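Surface protein SPB1 (Streptococcus agalactiae, PDB 4UZG) forms the backbone of the pilus 2b of group B streptococcus, its subunits probably being joined covalently by sortase into a surface fibre. Local coordinates at residues T20-N25 with T122-Y127; V39-M44 with I148-P153. One frame throughout, in Å; residues are numbered along the deposited sequence. Where two conformers were deposited one is given.

Interaction 1: residues T20-N25 with T122-Y127; sequences TITYKN and TITVTY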
ATOM      1  N   THR A  20      -1.019  10.451   5.044  1.00  6.19           N
ATOM      2  CA  THR A  20      -1.365  11.709   5.676  1.00  6.55           C
ATOM      3  C   THR A  20      -1.750  11.463   7.131  1.00  6.44           C
ATOM      4  O   THR A  20      -2.629  10.644   7.403  1.00  7.89           O
ATOM      5  CB  THR A  20      -2.532  12.412   4.953  1.00  7.33           C
ATOM      6  OG1 THR A  20      -2.176  12.611   3.578  1.00  7.59           O
ATOM      7  CG2 THR A  20      -2.819  13.773   5.569  1.00  8.60           C
ATOM      8  N   ILE A  21      -1.079  12.167   8.039  1.00  6.25           N
ATOM      9  CA  ILE A  21      -1.423  12.161   9.457  1.00  6.49           C
ATOM     10  C   ILE A  21      -2.029  13.526   9.757  1.00  6.74           C
ATOM     11  O   ILE A  21      -1.413  14.551   9.464  1.00  7.27           O
ATOM     12  CB  ILE A  21      -0.180  11.975  10.338  1.00  7.20           C
ATOM     13  CG1 ILE A  21       0.506  10.645  10.036  1.00  7.99           C
ATOM     14  CG2 ILE A  21      -0.573  12.095  11.810  1.00  8.79           C
ATOM     15  CD1 ILE A  21       1.940  10.605  10.562  1.00  8.37           C
ATOM     16  N   THR A  22      -3.211  13.553  10.345  1.00  8.55           N
ATOM     17  CA  THR A  22      -3.944  14.791  10.642  0.81 10.03           C
ATOM     18  C   THR A  22      -4.298  14.808  12.131  1.00 10.31           C
ATOM     19  O   THR A  22      -4.835  13.810  12.643  1.00 13.91           O
ATOM     20  CB  THR A  22      -5.246  14.890   9.752  0.81 11.41           C
ATOM     21  OG1 THR A  22      -4.886  14.816   8.356  0.81 11.51           O
ATOM     22  CG2 THR A  22      -6.029  16.167  10.004  0.81 14.87           C
ATOM     23  N   TYR A  23      -4.035  15.929  12.806  1.00  9.05           N
ATOM     24  CA  TYR A  23      -4.375  16.114  14.207  1.00  8.71           C
ATOM     25  C   TYR A  23      -5.024  17.480  14.324  1.00  8.11           C
ATOM     26  O   TYR A  23      -4.391  18.500  14.102  1.00  7.84           O
ATOM     27  CB  TYR A  23      -3.115  16.048  15.042  1.00 10.14           C
ATOM     28  CG  TYR A  23      -3.309  16.235  16.522  1.00 10.60           C
ATOM     29  CD1 TYR A  23      -3.641  15.166  17.336  1.00 13.36           C
ATOM     30  CD2 TYR A  23      -3.042  17.458  17.116  1.00 10.71           C
ATOM     31  CE1 TYR A  23      -3.743  15.310  18.695  1.00 15.99           C
ATOM     32  CE2 TYR A  23      -3.150  17.628  18.487  1.00 13.23           C
ATOM     33  CZ  TYR A  23      -3.504  16.550  19.265  1.00 15.70           C
ATOM     34  OH  TYR A  23      -3.588  16.708  20.626  1.00 19.70           O
ATOM     35  N   LYS A  24      -6.297  17.488  14.678  1.00  9.24           N
ATOM     36  CA  LYS A  24      -7.106  18.695  14.635  1.00 11.08           C
ATOM     37  C   LYS A  24      -7.199  19.441  15.933  1.00 14.24           C
ATOM     38  O   LYS A  24      -7.787  20.529  15.989  1.00 16.19           O
ATOM     39  CB  LYS A  24      -8.505  18.366  14.151  1.00 12.58           C
ATOM     40  CG  LYS A  24      -8.566  17.977  12.680  1.00 15.56           C
ATOM     41  CD  LYS A  24      -9.952  18.385  12.164  1.00 23.03           C
ATOM     42  CE  LYS A  24     -10.418  17.683  10.928  1.00 26.96           C
ATOM     43  NZ  LYS A  24     -10.578  16.242  11.187  1.00 29.37           N
ATOM     44  N   ASN A  25      -6.641  18.914  16.987  1.00 13.54           N
ATOM     45  CA  ASN A  25      -6.879  19.593  18.252  1.00 12.96           C
ATOM     46  C   ASN A  25      -5.702  20.368  18.830  1.00 16.31           C
ATOM     47  O   ASN A  25      -5.573  20.438  20.048  1.00 15.55           O
ATOM     48  CB  ASN A  25      -7.448  18.544  19.190  1.00 24.83           C
ATOM     49  CG  ASN A  25      -8.668  17.864  18.566  1.00 36.42           C
ATOM     50  OD1 ASN A  25      -9.441  18.515  17.861  1.00 34.67           O
ATOM     51  ND2 ASN A  25      -8.842  16.566  18.801  1.00 29.37           N
ATOM     52  N   THR A 122      -4.689  22.711  13.111  1.00  7.01           N
ATOM     53  CA  THR A 122      -4.528  21.367  12.606  1.00  6.81           C
ATOM     54  C   THR A 122      -3.072  21.151  12.204  1.00  6.35           C
ATOM     55  O   THR A 122      -2.517  21.913  11.407  1.00  7.57           O
ATOM     56  CB  THR A 122      -5.421  21.126  11.388  1.00  7.88           C
ATOM     57  OG1 THR A 122      -6.787  21.246  11.798  1.00  9.25           O
ATOM     58  CG2 THR A 122      -5.186  19.741  10.800  1.00  8.19           C
ATOM     59  N   ILE A 123      -2.468  20.103  12.744  1.00  6.14           N
ATOM     60  CA  ILE A 123      -1.152  19.649  12.329  1.00  6.26           C
ATOM     61  C   ILE A 123      -1.347  18.573  11.282  1.00  6.00           C
ATOM     62  O   ILE A 123      -2.084  17.621  11.503  1.00  6.92           O
ATOM     63  CB  ILE A 123      -0.362  19.087  13.523  1.00  6.73           C
ATOM     64  CG1 ILE A 123      -0.090  20.174  14.570  1.00  8.44           C
ATOM     65  CG2 ILE A 123       0.953  18.464  13.047  1.00  8.67           C
ATOM     66  CD1 ILE A 123       0.422  19.626  15.919  1.00  9.43           C
ATOM     67  N   THR A 124      -0.690  18.730  10.136  1.00  6.04           N
ATOM     68  CA  THR A 124      -0.723  17.717   9.088  1.00  6.27           C
ATOM     69  C   THR A 124       0.715  17.322   8.761  1.00  6.74           C
ATOM     70  O   THR A 124       1.568  18.178   8.543  1.00  7.63           O
ATOM     71  CB  THR A 124      -1.444  18.208   7.803  1.00  7.59           C
ATOM     72  OG1 THR A 124      -2.708  18.761   8.165  1.00  8.64           O
ATOM     73  CG2 THR A 124      -1.658  17.090   6.822  1.00  9.22           C
ATOM     74  N   VAL A 125       0.960  16.016   8.694  1.00  6.67           N
ATOM     75  CA  VAL A 125       2.219  15.488   8.193  1.00  7.06           C
ATOM     76  C   VAL A 125       1.892  14.573   7.024  1.00  7.04           C
ATOM     77  O   VAL A 125       1.180  13.585   7.189  1.00  8.36           O
ATOM     78  CB  VAL A 125       2.994  14.701   9.274  1.00  7.74           C
ATOM     79  CG1 VAL A 125       4.275  14.082   8.697  1.00  9.53           C
ATOM     80  CG2 VAL A 125       3.317  15.573  10.479  1.00  8.55           C
ATOM     81  N   THR A 126       2.424  14.886   5.854  1.00  6.97           N
ATOM     82  CA  THR A 126       2.352  13.967   4.741  1.00  7.39           C
ATOM     83  C   THR A 126       3.741  13.398   4.503  1.00  6.83           C
ATOM     84  O   THR A 126       4.755  14.065   4.727  1.00  8.12           O
ATOM     85  CB  THR A 126       1.844  14.626   3.471  1.00  8.94           C
ATOM     86  OG1 THR A 126       2.761  15.623   3.027  1.00 11.69           O
ATOM     87  CG2 THR A 126       0.485  15.228   3.667  1.00 10.68           C
ATOM     88  N   TYR A 127       3.801  12.143   4.057  1.00  6.16           N
ATOM     89  CA  TYR A 127       5.067  11.505   3.744  1.00  6.04           C
ATOM     90  C   TYR A 127       4.765  10.316   2.840  1.00  5.39           C
ATOM     91  O   TYR A 127       3.599   9.974   2.634  1.00  6.50           O
ATOM     92  CB  TYR A 127       5.810  11.069   5.028  1.00  6.16           C
ATOM     93  CG  TYR A 127       5.164   9.912   5.771  1.00  6.26           C
ATOM     94  CD1 TYR A 127       4.152  10.108   6.691  1.00  6.75           C
ATOM     95  CD2 TYR A 127       5.561   8.612   5.516  1.00  6.20           C
ATOM     96  CE1 TYR A 127       3.556   9.036   7.343  1.00  6.67           C
ATOM     97  CE2 TYR A 127       4.970   7.528   6.168  1.00  6.64           C
ATOM     98  CZ  TYR A 127       3.972   7.763   7.073  1.00  6.60           C
ATOM     99  OH  TYR A 127       3.353   6.712   7.744  1.00  7.24           O
TER
HETATM  100  O   HOH W   1      -8.182  22.076  14.055  1.00 17.28           O

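Interaction 2: residues V39-M44 with I148-P153; sequences VIKDTM and IATINP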
ATOM      1  N   VAL A  39       4.452  16.063  19.700  1.00  6.91           N
ATOM      2  CA  VAL A  39       5.328  14.984  19.240  1.00  6.99           C
ATOM      3  C   VAL A  39       4.513  13.988  18.428  1.00  6.76           C
ATOM      4  O   VAL A  39       3.524  13.426  18.925  1.00  7.44           O
ATOM      5  CB  VAL A  39       5.971  14.265  20.428  1.00  7.96           C
ATOM      6  CG1 VAL A  39       6.925  13.195  19.920  1.00  9.54           C
ATOM      7  CG2 VAL A  39       6.690  15.247  21.362  1.00  9.14           C
ATOM      8  N   ILE A  40       4.928  13.770  17.180  1.00  6.86           N
ATOM      9  CA  ILE A  40       4.294  12.827  16.270  1.00  7.16           C
ATOM     10  C   ILE A  40       5.252  11.652  16.109  1.00  7.22           C
ATOM     11  O   ILE A  40       6.365  11.812  15.619  1.00  9.12           O
ATOM     12  CB  ILE A  40       4.048  13.485  14.897  1.00  7.72           C
ATOM     13  CG1 ILE A  40       3.138  14.708  15.046  1.00 10.30           C
ATOM     14  CG2 ILE A  40       3.462  12.465  13.918  1.00  9.11           C
ATOM     15  CD1 ILE A  40       3.875  16.041  15.032  1.00 14.54           C
ATOM     16  N   LYS A  41       4.809  10.471  16.527  1.00  6.90           N
ATOM     17  CA  LYS A  41       5.624   9.261  16.439  1.00  7.19           C
ATOM     18  C   LYS A  41       4.938   8.277  15.527  1.00  7.39           C
ATOM     19  O   LYS A  41       3.767   7.976  15.717  1.00 10.10           O
ATOM     20  CB  LYS A  41       5.794   8.614  17.807  1.00  8.39           C
ATOM     21  CG  LYS A  41       6.764   9.316  18.691  1.00 13.62           C
ATOM     22  CD  LYS A  41       6.970   8.603  20.017  1.00 17.69           C
ATOM     23  CE  LYS A  41       7.952   9.366  20.903  1.00 21.11           C
ATOM     24  NZ  LYS A  41       8.220   8.623  22.169  1.00 24.44           N
ATOM     25  N   ASP A  42       5.653   7.754  14.537  1.00  6.95           N
ATOM     26  CA  ASP A  42       5.045   6.848  13.546  1.00  7.12           C
ATOM     27  C   ASP A  42       5.860   5.576  13.500  1.00  7.12           C
ATOM     28  O   ASP A  42       7.064   5.601  13.200  1.00  8.75           O
ATOM     29  CB  ASP A  42       5.049   7.548  12.194  1.00  7.84           C
ATOM     30  CG  ASP A  42       4.242   6.829  11.148  1.00  8.47           C
ATOM     31  OD1 ASP A  42       4.219   5.595  11.101  1.00 12.52           O
ATOM     32  OD2 ASP A  42       3.646   7.531  10.282  1.00 10.90           O
ATOM     33  N   THR A  43       5.207   4.467  13.848  1.00  6.93           N
ATOM     34  CA  THR A  43       5.825   3.154  13.761  1.00  8.00           C
ATOM     35  C   THR A  43       5.268   2.488  12.492  1.00  6.65           C
ATOM     36  O   THR A  43       4.086   2.163  12.417  1.00  7.25           O
ATOM     37  CB  THR A  43       5.510   2.296  14.985  1.00  9.63           C
ATOM     38  OG1 THR A  43       5.910   2.990  16.166  1.00 11.61           O
ATOM     39  CG2 THR A  43       6.230   0.943  14.909  1.00 11.60           C
ATOM     40  N   MET A  44       6.142   2.335  11.508  1.00  6.74           N
ATOM     41  CA  MET A  44       5.796   1.761  10.215  1.00  6.76           C
ATOM     42  C   MET A  44       5.848   0.245  10.290  1.00  7.43           C
ATOM     43  O   MET A  44       6.455  -0.324  11.199  1.00  8.13           O
ATOM     44  CB  MET A  44       6.789   2.283   9.189  1.00  6.60           C
ATOM     45  CG  MET A  44       6.529   3.715   8.766  1.00  7.14           C
ATOM     46  SD  MET A  44       5.072   3.854   7.689  1.00  7.30           S
ATOM     47  CE  MET A  44       5.777   3.385   6.117  1.00  8.12           C
ATOM     48  N   ILE A 148       1.113   2.852  12.692  1.00  7.81           N
ATOM     49  CA  ILE A 148       0.409   3.629  13.693  1.00  8.32           C
ATOM     50  C   ILE A 148       1.134   4.938  13.923  1.00  8.37           C
ATOM     51  O   ILE A 148       2.353   4.966  14.021  1.00 11.60           O
ATOM     52  CB  ILE A 148       0.251   2.859  15.035  1.00 10.70           C
ATOM     53  CG1 ILE A 148      -0.589   3.681  16.013  1.00 13.40           C
ATOM     54  CG2 ILE A 148       1.585   2.490  15.616  1.00 13.23           C
ATOM     55  CD1 ILE A 148      -1.030   2.944  17.256  1.00 14.89           C
ATOM     56  N   ALA A 149       0.382   6.026  13.983  1.00  7.29           N
ATOM     57  CA  ALA A 149       0.929   7.322  14.339  1.00  6.97           C
ATOM     58  C   ALA A 149       0.242   7.803  15.604  1.00  6.95           C
ATOM     59  O   ALA A 149      -0.973   7.773  15.704  1.00  9.50           O
ATOM     60  CB  ALA A 149       0.704   8.323  13.230  1.00  8.67           C
ATOM     61  N   THR A 150       1.038   8.305  16.545  1.00  6.06           N
ATOM     62  CA  THR A 150       0.509   8.944  17.744  1.00  6.33           C
ATOM     63  C   THR A 150       0.918  10.416  17.708  1.00  6.17           C
ATOM     64  O   THR A 150       2.001  10.762  17.199  1.00  6.91           O
ATOM     65  CB  THR A 150       1.013   8.287  19.028  1.00  6.33           C
ATOM     66  OG1 THR A 150       2.434   8.398  19.081  1.00  7.08           O
ATOM     67  CG2 THR A 150       0.571   6.856  19.128  1.00  7.72           C
ATOM     68  N   ILE A 151       0.076  11.264  18.293  1.00  6.25           N
ATOM     69  CA  ILE A 151       0.378  12.665  18.451  1.00  6.48           C
ATOM     70  C   ILE A 151       0.058  13.027  19.909  1.00  6.85           C
ATOM     71  O   ILE A 151      -1.073  12.825  20.363  1.00  7.70           O
ATOM     72  CB  ILE A 151      -0.416  13.550  17.486  1.00  8.11           C
ATOM     73  CG1 ILE A 151      -0.236  13.076  16.028  1.00 10.88           C
ATOM     74  CG2 ILE A 151      -0.009  15.021  17.700  1.00  9.28           C
ATOM     75  CD1 ILE A 151      -1.387  12.141  15.509  1.00 13.27           C
ATOM     76  N   ASN A 152       1.052  13.557  20.610  1.00  6.61           N
ATOM     77  CA  ASN A 152       0.903  13.876  22.037  1.00  7.01           C
ATOM     78  C   ASN A 152       1.476  15.265  22.303  1.00  6.92           C
ATOM     79  O   ASN A 152       2.510  15.638  21.736  1.00  7.50           O
ATOM     80  CB  ASN A 152       1.701  12.900  22.899  1.00  8.03           C
ATOM     81  CG  ASN A 152       1.076  11.523  22.999  1.00  8.00           C
ATOM     82  OD1 ASN A 152       0.155  11.295  23.764  1.00  8.60           O
ATOM     83  ND2 ASN A 152       1.589  10.584  22.212  1.00  7.56           N
ATOM     84  N   PRO A 153       0.862  16.026  23.219  1.00  7.36           N
ATOM     85  CA  PRO A 153       1.502  17.250  23.711  1.00  7.69           C
ATOM     86  C   PRO A 153       2.624  16.907  24.661  1.00  7.88           C
ATOM     87  O   PRO A 153       2.558  15.893  25.362  1.00  8.79           O
ATOM     88  CB  PRO A 153       0.356  17.944  24.436  1.00 10.21           C
ATOM     89  CG  PRO A 153      -0.454  16.791  24.987  1.00 10.87           C
ATOM     90  CD  PRO A 153      -0.381  15.707  23.932  1.00  9.45           C
TER
HETATM   91  O   HOH W   2       3.536  10.854  20.020  1.00  7.63           O

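Interaction 1: residues T20-N25 with T122-Y127
I21 and V125 form a hydrogen-bonded pair in two antiparallel strands of a pilin domain built as a beta sandwich, and they illustrate how a strand pair can present one polar and one apolar face. The segments 20-25 and 122-127 run antiparallel, with axes 4.6 Å apart. I21 and V125 exchange two backbone hydrogen bonds, as do Y23 and I123; the one from I21 N to V125 O is almost straight, 175° at the hydrogen. Between the paired bonds, CA-H...O contacts fill in, among them T124 CA to I21 O.

The side chain of I21 can be followed outward. Its CB lies 4.3 Å from V125 CB across the pair. CG1 stands anti to the carbonyl carbon (chi1 -61°) and passes near V125 O, and the extended chi2 of 163° carries CD1 to the ring of Y127. There CD1 meets CE1 at the ring edge, close to the ring plane, at 3.9 Å. I21 also packs on A149, I151 and I40 of the facing strands, while V125 and I123 rest on I93 and I95, so this face belongs to the interior of the sandwich. Toward the other end, Y23 CD2 approaches I123 CD1 obliquely.

The opposite face carries the threonines T20, T22, T124 and T126. T20 and T124 bring their CG2 methyls together at 3.7 Å, their side chains crossing at a slant, and the methyl of T22 meets that of neighbouring T122 in a similar way. T126 instead lies alongside T20, pointing the same way. Near K24 a water bridges the segments, donating to K24 O at an unusually short 2.5 Å and hydrogen-bonded to T122 OG1 at 2.8 Å.

Interaction 2: residues V39-M44 with I148-P153
V39 and N152, K41 and T150, and T43 and I148 are the three hydrogen-bonded pairs that join the antiparallel strands 37-43 and 146-153 within the pilin beta sandwich. Each pair is closed by two backbone bonds, six in all, and the strand segments run at 166°. The bond from V39 N to N152 O measures 2.8 Å, whereas that from I148 N to T43 O, near the end of strand 37-43, is the longest at 3.1 Å. CA-H...O contacts, such as I40 CA to T150 O, occupy the intervening positions.

Apolar packing lies on the face of I40, D42, A149 and I151. I40 and I151 stand side by side, pointing the same way, and touch through their CG1 atoms at 3.9 Å. D42 shares this buried face: with CG anti to the backbone N (chi1 -170°), its OD1 comes to 3.5 Å from I148 O, and the same oxygen makes a weak hydrogen bond with K4 NZ.

On the other face T150 turns OG1 between its backbone N and carbonyl carbon (chi1 61°), which packs the hydroxyl oxygen against K41 CB at 3.6 Å. The polar contacts there centre on a water that joins both strands: it donates to V39 O at 2.8 Å, accepts from N152 ND2 at 2.9 Å and is hydrogen-bonded to T150 OG1. The other end of the N152 amide, OD1, takes the backbone N-H of D159.

With ND2 given to the water and OD1 to D159, the buried N152 amide has both ends engaged, which fixes its rotation and ties the strand pair to the loop carrying D159.

Both strand pairs belong to one sandwich and meet across its interior, their centres 10 Å apart. Interaction 1 turns I21, Y23, I123 and V125 inward, and interaction 2 answers with I40, D42, A149 and I151; Y23 CD1 packs 3.6 Å from I151 CB. The interior is not wholly apolar, since Y127 OH lies 2.7 Å from D42 OD2, a probable but weak hydrogen bond between the layers. The outward faces differ more: threonines pair by their methyls in 20-25 with 122-127, whereas in 39-44 with 148-153 a water joins the two strands and N152 OD1 reaches the loop of D159.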